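PDB 6JLS: putative flavoprotein decarboxylase from Streptomyces olivoviridis, which acts as an FMN-dependent cysteine decarboxylase in the biosynthesis of thioviridamide. Local coordinates for residues L19-S24 with L47-T52; L51-Q56 with C114-T119; A104-L109 with L131-N136. One frame throughout, in Å; residues are numbered along the deposited sequence.

Contact 1: residues L19-S24 with L47-T52; sequences LTMCLS and LHVALT. With FMN (flavin mononucleotide), chain B.
Between Leu19-Leu23 and Leu47-Leu51 runs an unbroken parallel pairing, the two strands of a beta-alpha-beta unit whose crossover helix is 32-40. His48 uses both of its backbone groups on strand 18-23: its N donates to Leu19 O, and its O accepts a hydrogen bond from Met21 N at 2.7 Å with an N-H...O angle of 175°. Met21 O then accepts from Ala50 N, Ala50 O from Leu23 N, and the series closes where Thr52 N reaches Leu23 O at 3.0 Å. The alternate peptides of strand 18-23 face the other way and pair with strand 95-101, while Leu51 pairs with Leu73 of strand 72-73.

Side chains fall on two faces of the sheet. On one, Met21 packs beside Val49; its CG is anti to the backbone N (chi1 169°) and the thioether is bent, bringing CE to 3.5 Å from Val49 CG2 and 3.8 Å from Leu47 CD1. Helix 32-40 closes over this apolar layer. On the other face, Thr20 OG1 lies at the edge of the His48 imidazole, 3.6 Å from CD2, but its hydrogen-bond partner is Ser93 OG, while His48 ND1 is satisfied by Ser71 N.

At the C-terminal end the pairing gives way to ligand binding. Thr52 OG1 donates to FMN O3P at 2.5 Å. Ser24 OG lies 3.1 Å from FMN O1P, makes at most a weak bond to O3P, and has Thr102 OG1 and Thr105 OG1 as hydrogen-bond partners. Just beyond the paired strands, these two residues thus bring neutral hydroxyls to the anion.

Contact 2: residues L51-Q56 with C114-T119; sequences LTPSAQ and CDNIVT. With FMN (flavin mononucleotide), chain B; FMN (flavin mononucleotide), chain C.
Val118 CG2 rests over one face of the flat Leu51-Thr52 peptide group, 3.5 Å from Leu51 C, almost straight above it. At the rim of that peptide, Leu51 O accepts a hydrogen bond from a water at 2.7 Å, and the same water accepts from Val118 N, so one solvent molecule joins the end of a strand to the first turn of helix 117-124. The second flat group is the carboxamide of Asn116, the N-cap residue of that helix. Thr52 CB and Pro53 CD lie to one side of the amide plane, near ND2; the threonine carbon stands well above the plane, while Pro53 CD, 4.0 Å from Asn116 ND2, comes in more obliquely. At its other end OD1 takes the Thr119 N-H at 2.9 Å with an angle of 171°. With chi1 at 55°, Asn116 CG is folded back between its own N and carbonyl carbon, which is how OD1 can reach the helix start while ND2 still meets the loop.

The loop is ordered by a motif of its own. Thr52 OG1 accepts from Ala55 N at 3.0 Å in an ST motif at the beginning of the 3-10 segment that starts at Ser54; the same oxygen that donates to the phosphate thus also receives a backbone N-H, which helps to fix its place. The methyl of Thr52 meanwhile packs on Val118, CG2 to CG2 at 3.8 Å.

Asp115, salt-bridged to Lys108, and Cys114 lead away from this packing to the subunit boundary. The flavin bound by a neighbouring subunit lies there, and its ribityl hydroxyl O3' donates to Cys114 O at 2.6 Å.

Contact 3: residues A104-L109 with L131-N136; sequences ATLGKL and LAPVMN. With FMN (flavin mononucleotide), chain B.
Leu106 of helix 103-110 meets Leu131, Pro133 and Met135 at and just beyond the end of strand 129-133, and its two methyls divide the work. CD1 is pressed closely, 3.5 Å from Met135 CE and 3.6 Å from Pro133 CB, with the proline standing roughly at right angles to the leucine. Met135 has its CG tucked between N and carbonyl carbon (chi1 60°), and a further bend about CG-SD returns CE toward the helix. CD2, the other branch, lies 4.1 Å from Leu131 CD1, the two side chains sliding past each other in opposite directions.

Farther along the helix the fit is slacker: Leu109 CD1 comes no nearer than 4.2 Å to Leu131 CD2, although Leu152 of helix 143-154 touches both residues as well as Leu106. Val134 to Asn136, after Pro133, are partly open to solvent, and Asn136 is poorly ordered.

No hydrogen bond spans the two segments; the polar links run through FMN. Thr105 OG1 donates to phosphate O1P at 2.6 Å near the N-terminus of the helix, while flavin N3 donates to Val134 O at 2.7 Å and 174°, almost straight. The apolar contact thus lies between a phosphate-binding helix start and the residues that meet the flavin's pyrimidine edge, at the C-terminal ends of the parallel strands, where Rossmann-like flavoprotein folds hold their cofactor.

All three contacts are largely buried, but they lie at different depths. Contact 1 is nearest the centre of the chain and is a matter of backbone pairing within the sheet; contacts 2 and 3 set helices 117-124 and 103-110 against strand ends and the residues after them, with no direct hydrogen bond between their segments, one bridged by water, the other purely apolar. Contacts 1 and 2 share Leu51 and Thr52, and Val118 presses on Cys22 and Ala50 as well. Contact 3 joins contact 1 through Thr105 and Ser24, and contact 2 through the Lys108-Asp115 salt bridge. The three converge on one FMN, while contact 2 also reaches a second flavin at a subunit boundary.

Contact 1: residues L19-S24 with L47-T52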
loop_
_atom_site.group_PDB
_atom_site.type_symbol
_atom_site.label_atom_id
_atom_site.label_comp_id
_atom_site.label_asym_id
_atom_site.label_seq_id
_atom_site.Cartn_x
_atom_site.Cartn_y
_atom_site.Cartn_z
ATOM N N LEU A 19 -17.083 -32.155 15.216
ATOM C CA LEU A 19 -16.486 -31.408 16.314
ATOM C C LEU A 19 -15.825 -30.132 15.807
ATOM O O LEU A 19 -15.055 -30.158 14.838
ATOM C CB LEU A 19 -15.454 -32.257 17.062
ATOM C CG LEU A 19 -14.869 -31.578 18.302
ATOM C CD1 LEU A 19 -14.758 -32.558 19.448
ATOM C CD2 LEU A 19 -13.511 -30.943 18.019
ATOM N N THR A 20 -16.102 -29.021 16.475
ATOM C CA THR A 20 -15.464 -27.750 16.165
ATOM C C THR A 20 -14.488 -27.389 17.277
ATOM O O THR A 20 -14.873 -27.303 18.450
ATOM C CB THR A 20 -16.499 -26.645 15.971
ATOM O OG1 THR A 20 -17.301 -26.953 14.818
ATOM C CG2 THR A 20 -15.818 -25.302 15.767
ATOM N N MET A 21 -13.234 -27.175 16.890
ATOM C CA MET A 21 -12.128 -26.803 17.761
ATOM C C MET A 21 -11.842 -25.306 17.614
ATOM O O MET A 21 -11.645 -24.814 16.493
ATOM C CB MET A 21 -10.907 -27.644 17.374
ATOM C CG MET A 21 -9.587 -27.242 17.978
ATOM S SD MET A 21 -8.257 -28.433 17.567
ATOM C CE MET A 21 -8.880 -29.165 16.069
ATOM N N CYS A 22 -11.821 -24.576 18.729
ATOM C CA CYS A 22 -11.527 -23.146 18.703
ATOM C C CYS A 22 -10.187 -22.855 19.366
ATOM O O CYS A 22 -9.864 -23.418 20.417
ATOM C CB CYS A 22 -12.623 -22.326 19.390
ATOM S SG CYS A 22 -14.273 -22.374 18.625
ATOM N N LEU A 23 -9.413 -21.960 18.751
ATOM C CA LEU A 23 -8.075 -21.619 19.214
ATOM C C LEU A 23 -7.993 -20.134 19.550
ATOM O O LEU A 23 -8.360 -19.284 18.730
ATOM C CB LEU A 23 -7.036 -21.976 18.154
ATOM C CG LEU A 23 -6.957 -23.448 17.741
ATOM C CD1 LEU A 23 -5.781 -23.650 16.789
ATOM C CD2 LEU A 23 -6.808 -24.330 18.966
ATOM N N SER A 24 -7.479 -19.838 20.738
ATOM C CA SER A 24 -7.355 -18.514 21.342
ATOM C C SER A 24 -5.900 -18.024 21.264
ATOM O O SER A 24 -4.969 -18.796 21.024
ATOM C CB SER A 24 -7.828 -18.588 22.809
ATOM O OG SER A 24 -8.327 -17.361 23.265
ATOM N N LEU A 47 -14.282 -32.358 11.261
ATOM C CA LEU A 47 -13.537 -31.489 12.152
ATOM C C LEU A 47 -13.548 -30.090 11.568
ATOM O O LEU A 47 -13.246 -29.915 10.385
ATOM C CB LEU A 47 -12.107 -31.982 12.322
ATOM C CG LEU A 47 -11.223 -31.182 13.266
ATOM C CD1 LEU A 47 -11.796 -31.223 14.677
ATOM C CD2 LEU A 47 -9.827 -31.775 13.209
ATOM N N HIS A 48 -13.929 -29.103 12.384
ATOM C CA HIS A 48 -13.790 -27.690 12.043
ATOM C C HIS A 48 -12.863 -27.000 13.034
ATOM O O HIS A 48 -12.792 -27.377 14.209
ATOM C CB HIS A 48 -15.126 -26.962 12.061
ATOM C CG HIS A 48 -16.164 -27.565 11.175
ATOM N ND1 HIS A 48 -16.103 -27.494 9.800
ATOM C CD2 HIS A 48 -17.312 -28.216 11.470
ATOM C CE1 HIS A 48 -17.162 -28.087 9.286
ATOM N NE2 HIS A 48 -17.913 -28.532 10.277
ATOM N N VAL A 49 -12.182 -25.955 12.571
ATOM C CA VAL A 49 -11.283 -25.175 13.412
ATOM C C VAL A 49 -11.557 -23.701 13.173
ATOM O O VAL A 49 -11.703 -23.273 12.021
ATOM C CB VAL A 49 -9.800 -25.491 13.141
ATOM C CG1 VAL A 49 -8.912 -24.643 14.036
ATOM C CG2 VAL A 49 -9.528 -26.954 13.386
ATOM N N ALA A 50 -11.654 -22.938 14.261
ATOM C CA ALA A 50 -11.822 -21.494 14.211
ATOM C C ALA A 50 -10.758 -20.856 15.087
ATOM O O ALA A 50 -10.389 -21.414 16.132
ATOM C CB ALA A 50 -13.208 -21.073 14.701
ATOM N N LEU A 51 -10.270 -19.685 14.664
ATOM C CA LEU A 51 -9.178 -18.989 15.334
ATOM C C LEU A 51 -9.615 -17.577 15.695
ATOM O O LEU A 51 -10.319 -16.918 14.922
ATOM C CB LEU A 51 -7.905 -18.914 14.440
ATOM C CG LEU A 51 -7.100 -20.181 14.109
ATOM C CD1 LEU A 51 -7.917 -21.180 13.321
ATOM C CD2 LEU A 51 -5.857 -19.825 13.312
ATOM N N THR A 52 -9.209 -17.119 16.863
ATOM C CA THR A 52 -9.322 -15.704 17.144
ATOM C C THR A 52 -8.217 -14.959 16.403
ATOM O O THR A 52 -7.194 -15.551 16.037
ATOM C CB THR A 52 -9.191 -15.437 18.641
ATOM O OG1 THR A 52 -7.817 -15.589 19.012
ATOM C CG2 THR A 52 -10.081 -16.382 19.464
HETATM N N1 FMN B . -3.454 -14.830 27.479
HETATM C C2 FMN B . -4.051 -15.880 28.140
HETATM O O2 FMN B . -5.162 -15.725 28.640
HETATM N N3 FMN B . -3.402 -17.092 28.250
HETATM C C4 FMN B . -2.150 -17.267 27.695
HETATM O O4 FMN B . -1.565 -18.349 27.787
HETATM C C4A FMN B . -1.549 -16.209 27.026
HETATM N N5 FMN B . -0.297 -16.372 26.465
HETATM C C5A FMN B . 0.312 -15.328 25.803
HETATM C C6 FMN B . 1.573 -15.522 25.255
HETATM C C7 FMN B . 2.204 -14.480 24.577
HETATM C C7M FMN B . 3.573 -14.716 23.992
HETATM C C8 FMN B . 1.562 -13.232 24.449
HETATM C C8M FMN B . 2.237 -12.103 23.716
HETATM C C9 FMN B . 0.291 -13.044 25.008
HETATM C C9A FMN B . -0.335 -14.095 25.687
HETATM N N10 FMN B . -1.595 -13.932 26.250
HETATM C C10 FMN B . -2.202 -14.984 26.916
HETATM C "C1'" FMN B . -2.317 -12.622 26.120
HETATM C "C2'" FMN B . -3.365 -12.755 25.003
HETATM O "O2'" FMN B . -2.776 -13.019 23.740
HETATM C "C3'" FMN B . -4.238 -11.511 24.901
HETATM O "O3'" FMN B . -5.046 -11.444 26.051
HETATM C "C4'" FMN B . -5.087 -11.583 23.633
HETATM O "O4'" FMN B . -5.779 -10.379 23.349
HETATM C "C5'" FMN B . -6.082 -12.732 23.708
HETATM O "O5'" FMN B . -6.870 -12.623 22.547
HETATM P P FMN B . -8.001 -13.698 22.199
HETATM O O1P FMN B . -8.549 -14.281 23.489
HETATM O O2P FMN B . -9.124 -13.004 21.459
HETATM O O3P FMN B . -7.405 -14.813 21.379
#

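Contact 2: residues L51-Q56 with C114-T119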
loop_
_atom_site.group_PDB
_atom_site.type_symbol
_atom_site.label_atom_id
_atom_site.label_comp_id
_atom_site.label_asym_id
_atom_site.label_seq_id
_atom_site.Cartn_x
_atom_site.Cartn_y
_atom_site.Cartn_z
ATOM N N LEU A 51 -10.270 -19.685 14.664
ATOM C CA LEU A 51 -9.178 -18.989 15.334
ATOM C C LEU A 51 -9.615 -17.577 15.695
ATOM O O LEU A 51 -10.319 -16.918 14.922
ATOM C CB LEU A 51 -7.905 -18.914 14.440
ATOM C CG LEU A 51 -7.100 -20.181 14.109
ATOM C CD1 LEU A 51 -7.917 -21.180 13.321
ATOM C CD2 LEU A 51 -5.857 -19.825 13.312
ATOM N N THR A 52 -9.209 -17.119 16.863
ATOM C CA THR A 52 -9.322 -15.704 17.144
ATOM C C THR A 52 -8.217 -14.959 16.403
ATOM O O THR A 52 -7.194 -15.551 16.037
ATOM C CB THR A 52 -9.191 -15.437 18.641
ATOM O OG1 THR A 52 -7.817 -15.589 19.012
ATOM C CG2 THR A 52 -10.081 -16.382 19.464
ATOM N N PRO A 53 -8.382 -13.656 16.179
ATOM C CA PRO A 53 -7.267 -12.890 15.587
ATOM C C PRO A 53 -5.945 -13.064 16.335
ATOM O O PRO A 53 -4.925 -13.338 15.692
ATOM C CB PRO A 53 -7.777 -11.442 15.629
ATOM C CG PRO A 53 -9.272 -11.587 15.533
ATOM C CD PRO A 53 -9.607 -12.849 16.312
ATOM N N SER A 54 -5.928 -12.955 17.677
ATOM C CA SER A 54 -4.663 -13.127 18.396
ATOM C C SER A 54 -4.085 -14.526 18.227
ATOM O O SER A 54 -2.860 -14.693 18.238
ATOM C CB SER A 54 -4.831 -12.823 19.882
ATOM O OG SER A 54 -5.154 -11.461 20.079
ATOM N N ALA A 55 -4.936 -15.545 18.083
ATOM C CA ALA A 55 -4.423 -16.893 17.887
ATOM C C ALA A 55 -3.585 -17.011 16.619
ATOM O O ALA A 55 -2.693 -17.868 16.555
ATOM C CB ALA A 55 -5.580 -17.891 17.841
ATOM N N GLN A 56 -3.843 -16.171 15.615
ATOM C CA GLN A 56 -3.117 -16.249 14.352
ATOM C C GLN A 56 -1.672 -15.778 14.454
ATOM O O GLN A 56 -0.909 -15.980 13.499
ATOM C CB GLN A 56 -3.847 -15.452 13.267
ATOM C CG GLN A 56 -5.213 -16.033 12.982
ATOM C CD GLN A 56 -5.964 -15.284 11.920
ATOM O OE1 GLN A 56 -6.954 -14.596 12.204
ATOM N NE2 GLN A 56 -5.515 -15.424 10.680
ATOM N N CYS A 114 -19.676 -11.435 22.021
ATOM C CA CYS A 114 -19.146 -12.232 20.908
ATOM C C CYS A 114 -18.727 -11.318 19.758
ATOM O O CYS A 114 -19.443 -11.147 18.778
ATOM C CB CYS A 114 -20.170 -13.256 20.450
ATOM S SG CYS A 114 -21.812 -12.528 20.292
ATOM N N ASP A 115 -17.525 -10.755 19.864
ATOM C CA ASP A 115 -17.044 -9.816 18.863
ATOM C C ASP A 115 -16.131 -10.451 17.806
ATOM O O ASP A 115 -15.629 -9.736 16.937
ATOM C CB ASP A 115 -16.321 -8.652 19.546
ATOM C CG ASP A 115 -15.018 -9.072 20.205
ATOM O OD1 ASP A 115 -14.739 -10.288 20.287
ATOM O OD2 ASP A 115 -14.264 -8.180 20.640
ATOM N N ASN A 116 -15.880 -11.758 17.872
ATOM C CA ASN A 116 -15.174 -12.460 16.809
ATOM C C ASN A 116 -15.871 -13.782 16.535
ATOM O O ASN A 116 -16.762 -14.210 17.274
ATOM C CB ASN A 116 -13.690 -12.699 17.144
ATOM C CG ASN A 116 -13.487 -13.431 18.463
ATOM O OD1 ASN A 116 -14.329 -14.234 18.893
ATOM N ND2 ASN A 116 -12.368 -13.150 19.121
ATOM N N ILE A 117 -15.399 -14.438 15.474
ATOM C CA ILE A 117 -15.996 -15.674 14.976
ATOM C C ILE A 117 -15.940 -16.784 16.023
ATOM O O ILE A 117 -16.884 -17.570 16.151
ATOM C CB ILE A 117 -15.306 -16.066 13.652
ATOM C CG1 ILE A 117 -16.182 -15.661 12.464
ATOM C CG2 ILE A 117 -14.945 -17.535 13.601
ATOM C CD1 ILE A 117 -16.413 -14.172 12.363
ATOM N N VAL A 118 -14.859 -16.866 16.803
ATOM C CA VAL A 118 -14.776 -17.912 17.826
ATOM C C VAL A 118 -15.865 -17.722 18.892
ATOM O O VAL A 118 -16.606 -18.662 19.218
ATOM C CB VAL A 118 -13.370 -17.964 18.449
ATOM C CG1 VAL A 118 -13.404 -18.755 19.774
ATOM C CG2 VAL A 118 -12.388 -18.623 17.477
ATOM N N THR A 119 -15.983 -16.510 19.449
ATOM C CA THR A 119 -16.999 -16.278 20.473
ATOM C C THR A 119 -18.408 -16.387 19.906
ATOM O O THR A 119 -19.326 -16.804 20.625
ATOM C CB THR A 119 -16.806 -14.910 21.132
ATOM O OG1 THR A 119 -16.675 -13.899 20.117
ATOM C CG2 THR A 119 -15.561 -14.917 22.021
HETATM N N1 FMN B . -3.454 -14.830 27.479
HETATM C C2 FMN B . -4.051 -15.880 28.140
HETATM O O2 FMN B . -5.162 -15.725 28.640
HETATM N N3 FMN B . -3.402 -17.092 28.250
HETATM C C4 FMN B . -2.150 -17.267 27.695
HETATM O O4 FMN B . -1.565 -18.349 27.787
HETATM C C4A FMN B . -1.549 -16.209 27.026
HETATM N N5 FMN B . -0.297 -16.372 26.465
HETATM C C5A FMN B . 0.312 -15.328 25.803
HETATM C C6 FMN B . 1.573 -15.522 25.255
HETATM C C7 FMN B . 2.204 -14.480 24.577
HETATM C C7M FMN B . 3.573 -14.716 23.992
HETATM C C8 FMN B . 1.562 -13.232 24.449
HETATM C C8M FMN B . 2.237 -12.103 23.716
HETATM C C9 FMN B . 0.291 -13.044 25.008
HETATM C C9A FMN B . -0.335 -14.095 25.687
HETATM N N10 FMN B . -1.595 -13.932 26.250
HETATM C C10 FMN B . -2.202 -14.984 26.916
HETATM C "C1'" FMN B . -2.317 -12.622 26.120
HETATM C "C2'" FMN B . -3.365 -12.755 25.003
HETATM O "O2'" FMN B . -2.776 -13.019 23.740
HETATM C "C3'" FMN B . -4.238 -11.511 24.901
HETATM O "O3'" FMN B . -5.046 -11.444 26.051
HETATM C "C4'" FMN B . -5.087 -11.583 23.633
HETATM O "O4'" FMN B . -5.779 -10.379 23.349
HETATM C "C5'" FMN B . -6.082 -12.732 23.708
HETATM O "O5'" FMN B . -6.870 -12.623 22.547
HETATM P P FMN B . -8.001 -13.698 22.199
HETATM O O1P FMN B . -8.549 -14.281 23.489
HETATM O O2P FMN B . -9.124 -13.004 21.459
HETATM O O3P FMN B . -7.405 -14.813 21.379
HETATM N N1 FMN C . -24.897 -10.669 15.914
HETATM C C2 FMN C . -26.043 -10.330 16.600
HETATM O O2 FMN C . -25.980 -10.107 17.805
HETATM N N3 FMN C . -27.251 -10.253 15.938
HETATM C C4 FMN C . -27.325 -10.510 14.584
HETATM O O4 FMN C . -28.401 -10.440 13.987
HETATM C C4A FMN C . -26.169 -10.850 13.892
HETATM N N5 FMN C . -26.230 -11.108 12.537
HETATM C C5A FMN C . -25.090 -11.451 11.841
HETATM C C6 FMN C . -25.185 -11.710 10.480
HETATM C C7 FMN C . -24.043 -12.053 9.757
HETATM C C7M FMN C . -24.173 -12.330 8.281
HETATM C C8 FMN C . -22.796 -12.137 10.408
HETATM C C8M FMN C . -21.559 -12.505 9.632
HETATM C C9 FMN C . -22.710 -11.877 11.781
HETATM C C9A FMN C . -23.861 -11.533 12.500
HETATM N N10 FMN C . -23.800 -11.273 13.863
HETATM C C10 FMN C . -24.949 -10.930 14.559
HETATM C "C1'" FMN C . -22.487 -11.335 14.587
HETATM C "C2'" FMN C . -21.969 -9.901 14.780
HETATM O "O2'" FMN C . -21.720 -9.247 13.547
HETATM C "C3'" FMN C . -20.707 -9.869 15.631
HETATM O "O3'" FMN C . -21.052 -10.233 16.947
HETATM C "C4'" FMN C . -20.096 -8.469 15.588
HETATM O "O4'" FMN C . -18.811 -8.397 16.184
HETATM C "C5'" FMN C . -21.015 -7.452 16.248
HETATM O "O5'" FMN C . -20.299 -6.241 16.245
HETATM P P FMN C . -20.948 -4.883 16.787
HETATM O O1P FMN C . -21.965 -5.212 17.865
HETATM O O2P FMN C . -19.856 -4.026 17.390
HETATM O O3P FMN C . -21.650 -4.172 15.658
HETATM O O HOH W 1 -12.424 -15.491 15.839
#

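Contact 3: residues A104-L109 with L131-N136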
loop_
_atom_site.group_PDB
_atom_site.type_symbol
_atom_site.label_atom_id
_atom_site.label_comp_id
_atom_site.label_asym_id
_atom_site.label_seq_id
_atom_site.Cartn_x
_atom_site.Cartn_y
_atom_site.Cartn_z
ATOM N N ALA A 104 -8.962 -13.519 28.022
ATOM C CA ALA A 104 -9.752 -12.554 27.267
ATOM C C ALA A 104 -10.961 -13.225 26.649
ATOM O O ALA A 104 -12.080 -12.706 26.731
ATOM C CB ALA A 104 -8.898 -11.876 26.190
ATOM N N THR A 105 -10.758 -14.395 26.045
ATOM C CA THR A 105 -11.866 -15.113 25.425
ATOM C C THR A 105 -12.864 -15.625 26.468
ATOM O O THR A 105 -14.083 -15.512 26.275
ATOM C CB THR A 105 -11.316 -16.249 24.567
ATOM O OG1 THR A 105 -10.753 -15.680 23.388
ATOM C CG2 THR A 105 -12.416 -17.214 24.157
ATOM N N LEU A 106 -12.367 -16.194 27.569
ATOM C CA LEU A 106 -13.237 -16.570 28.679
ATOM C C LEU A 106 -14.023 -15.366 29.196
ATOM O O LEU A 106 -15.230 -15.464 29.471
ATOM C CB LEU A 106 -12.394 -17.179 29.800
ATOM C CG LEU A 106 -11.654 -18.476 29.488
ATOM C CD1 LEU A 106 -10.636 -18.758 30.575
ATOM C CD2 LEU A 106 -12.638 -19.632 29.370
ATOM N N GLY A 107 -13.355 -14.214 29.319
ATOM C CA GLY A 107 -14.030 -13.029 29.820
ATOM C C GLY A 107 -15.116 -12.547 28.883
ATOM O O GLY A 107 -16.179 -12.099 29.328
ATOM N N LYS A 108 -14.876 -12.644 27.572
ATOM C CA LYS A 108 -15.883 -12.228 26.600
ATOM C C LYS A 108 -17.082 -13.167 26.632
ATOM O O LYS A 108 -18.233 -12.717 26.678
ATOM C CB LYS A 108 -15.284 -12.189 25.199
ATOM C CG LYS A 108 -14.227 -11.120 24.948
ATOM C CD LYS A 108 -13.765 -11.166 23.488
ATOM C CE LYS A 108 -12.586 -10.225 23.252
ATOM N NZ LYS A 108 -12.055 -10.231 21.854
ATOM N N LEU A 109 -16.833 -14.482 26.608
ATOM C CA LEU A 109 -17.942 -15.431 26.651
ATOM C C LEU A 109 -18.737 -15.253 27.931
ATOM O O LEU A 109 -19.970 -15.176 27.902
ATOM C CB LEU A 109 -17.427 -16.864 26.550
ATOM C CG LEU A 109 -16.672 -17.231 25.273
ATOM C CD1 LEU A 109 -16.008 -18.616 25.376
ATOM C CD2 LEU A 109 -17.610 -17.166 24.075
ATOM N N LEU A 131 -14.350 -25.956 27.595
ATOM C CA LEU A 131 -13.376 -24.874 27.616
ATOM C C LEU A 131 -12.163 -25.281 28.444
ATOM O O LEU A 131 -12.309 -25.814 29.550
ATOM C CB LEU A 131 -13.991 -23.608 28.209
ATOM C CG LEU A 131 -15.336 -23.138 27.658
ATOM C CD1 LEU A 131 -15.853 -22.009 28.504
ATOM C CD2 LEU A 131 -15.185 -22.684 26.221
ATOM N N ALA A 132 -10.961 -25.019 27.913
ATOM C CA ALA A 132 -9.699 -25.321 28.596
ATOM C C ALA A 132 -8.950 -24.015 28.873
ATOM O O ALA A 132 -8.164 -23.549 28.027
ATOM C CB ALA A 132 -8.844 -26.278 27.768
ATOM N N PRO A 133 -9.171 -23.391 30.038
ATOM C CA PRO A 133 -8.447 -22.150 30.352
ATOM C C PRO A 133 -6.947 -22.383 30.390
ATOM O O PRO A 133 -6.463 -23.414 30.865
ATOM C CB PRO A 133 -8.976 -21.762 31.743
ATOM C CG PRO A 133 -10.242 -22.521 31.914
ATOM C CD PRO A 133 -10.064 -23.797 31.132
ATOM N N VAL A 134 -6.209 -21.412 29.867
ATOM C CA VAL A 134 -4.755 -21.404 29.951
ATOM C C VAL A 134 -4.347 -19.967 30.222
ATOM O O VAL A 134 -4.705 -19.064 29.453
ATOM C CB VAL A 134 -4.079 -21.927 28.668
ATOM C CG1 VAL A 134 -2.570 -21.837 28.783
ATOM C CG2 VAL A 134 -4.496 -23.347 28.378
ATOM N N MET A 135 -3.623 -19.750 31.312
ATOM C CA MET A 135 -3.099 -18.432 31.638
ATOM C C MET A 135 -2.128 -18.600 32.797
ATOM O O MET A 135 -2.091 -19.652 33.449
ATOM C CB MET A 135 -4.222 -17.446 31.992
ATOM C CG MET A 135 -5.054 -17.889 33.198
ATOM S SD MET A 135 -6.631 -17.040 33.398
ATOM C CE MET A 135 -7.574 -17.811 32.075
ATOM N N ASN A 136 -1.325 -17.564 33.034
ATOM C CA ASN A 136 -0.448 -17.586 34.195
ATOM C C ASN A 136 -1.295 -17.570 35.463
ATOM O O ASN A 136 -2.320 -16.885 35.512
ATOM C CB ASN A 136 0.522 -16.399 34.186
ATOM C CG ASN A 136 -0.172 -15.067 33.955
ATOM O OD1 ASN A 136 -1.086 -14.957 33.135
ATOM N ND2 ASN A 136 0.270 -14.042 34.673
HETATM N N1 FMN B . -3.454 -14.830 27.479
HETATM C C2 FMN B . -4.051 -15.880 28.140
HETATM O O2 FMN B . -5.162 -15.725 28.640
HETATM N N3 FMN B . -3.402 -17.092 28.250
HETATM C C4 FMN B . -2.150 -17.267 27.695
HETATM O O4 FMN B . -1.565 -18.349 27.787
HETATM C C4A FMN B . -1.549 -16.209 27.026
HETATM N N5 FMN B . -0.297 -16.372 26.465
HETATM C C5A FMN B . 0.312 -15.328 25.803
HETATM C C6 FMN B . 1.573 -15.522 25.255
HETATM C C7 FMN B . 2.204 -14.480 24.577
HETATM C C7M FMN B . 3.573 -14.716 23.992
HETATM C C8 FMN B . 1.562 -13.232 24.449
HETATM C C8M FMN B . 2.237 -12.103 23.716
HETATM C C9 FMN B . 0.291 -13.044 25.008
HETATM C C9A FMN B . -0.335 -14.095 25.687
HETATM N N10 FMN B . -1.595 -13.932 26.250
HETATM C C10 FMN B . -2.202 -14.984 26.916
HETATM C "C1'" FMN B . -2.317 -12.622 26.120
HETATM C "C2'" FMN B . -3.365 -12.755 25.003
HETATM O "O2'" FMN B . -2.776 -13.019 23.740
HETATM C "C3'" FMN B . -4.238 -11.511 24.901
HETATM O "O3'" FMN B . -5.046 -11.444 26.051
HETATM C "C4'" FMN B . -5.087 -11.583 23.633
HETATM O "O4'" FMN B . -5.779 -10.379 23.349
HETATM C "C5'" FMN B . -6.082 -12.732 23.708
HETATM O "O5'" FMN B . -6.870 -12.623 22.547
HETATM P P FMN B . -8.001 -13.698 22.199
HETATM O O1P FMN B . -8.549 -14.281 23.489
HETATM O O2P FMN B . -9.124 -13.004 21.459
HETATM O O3P FMN B . -7.405 -14.813 21.379
#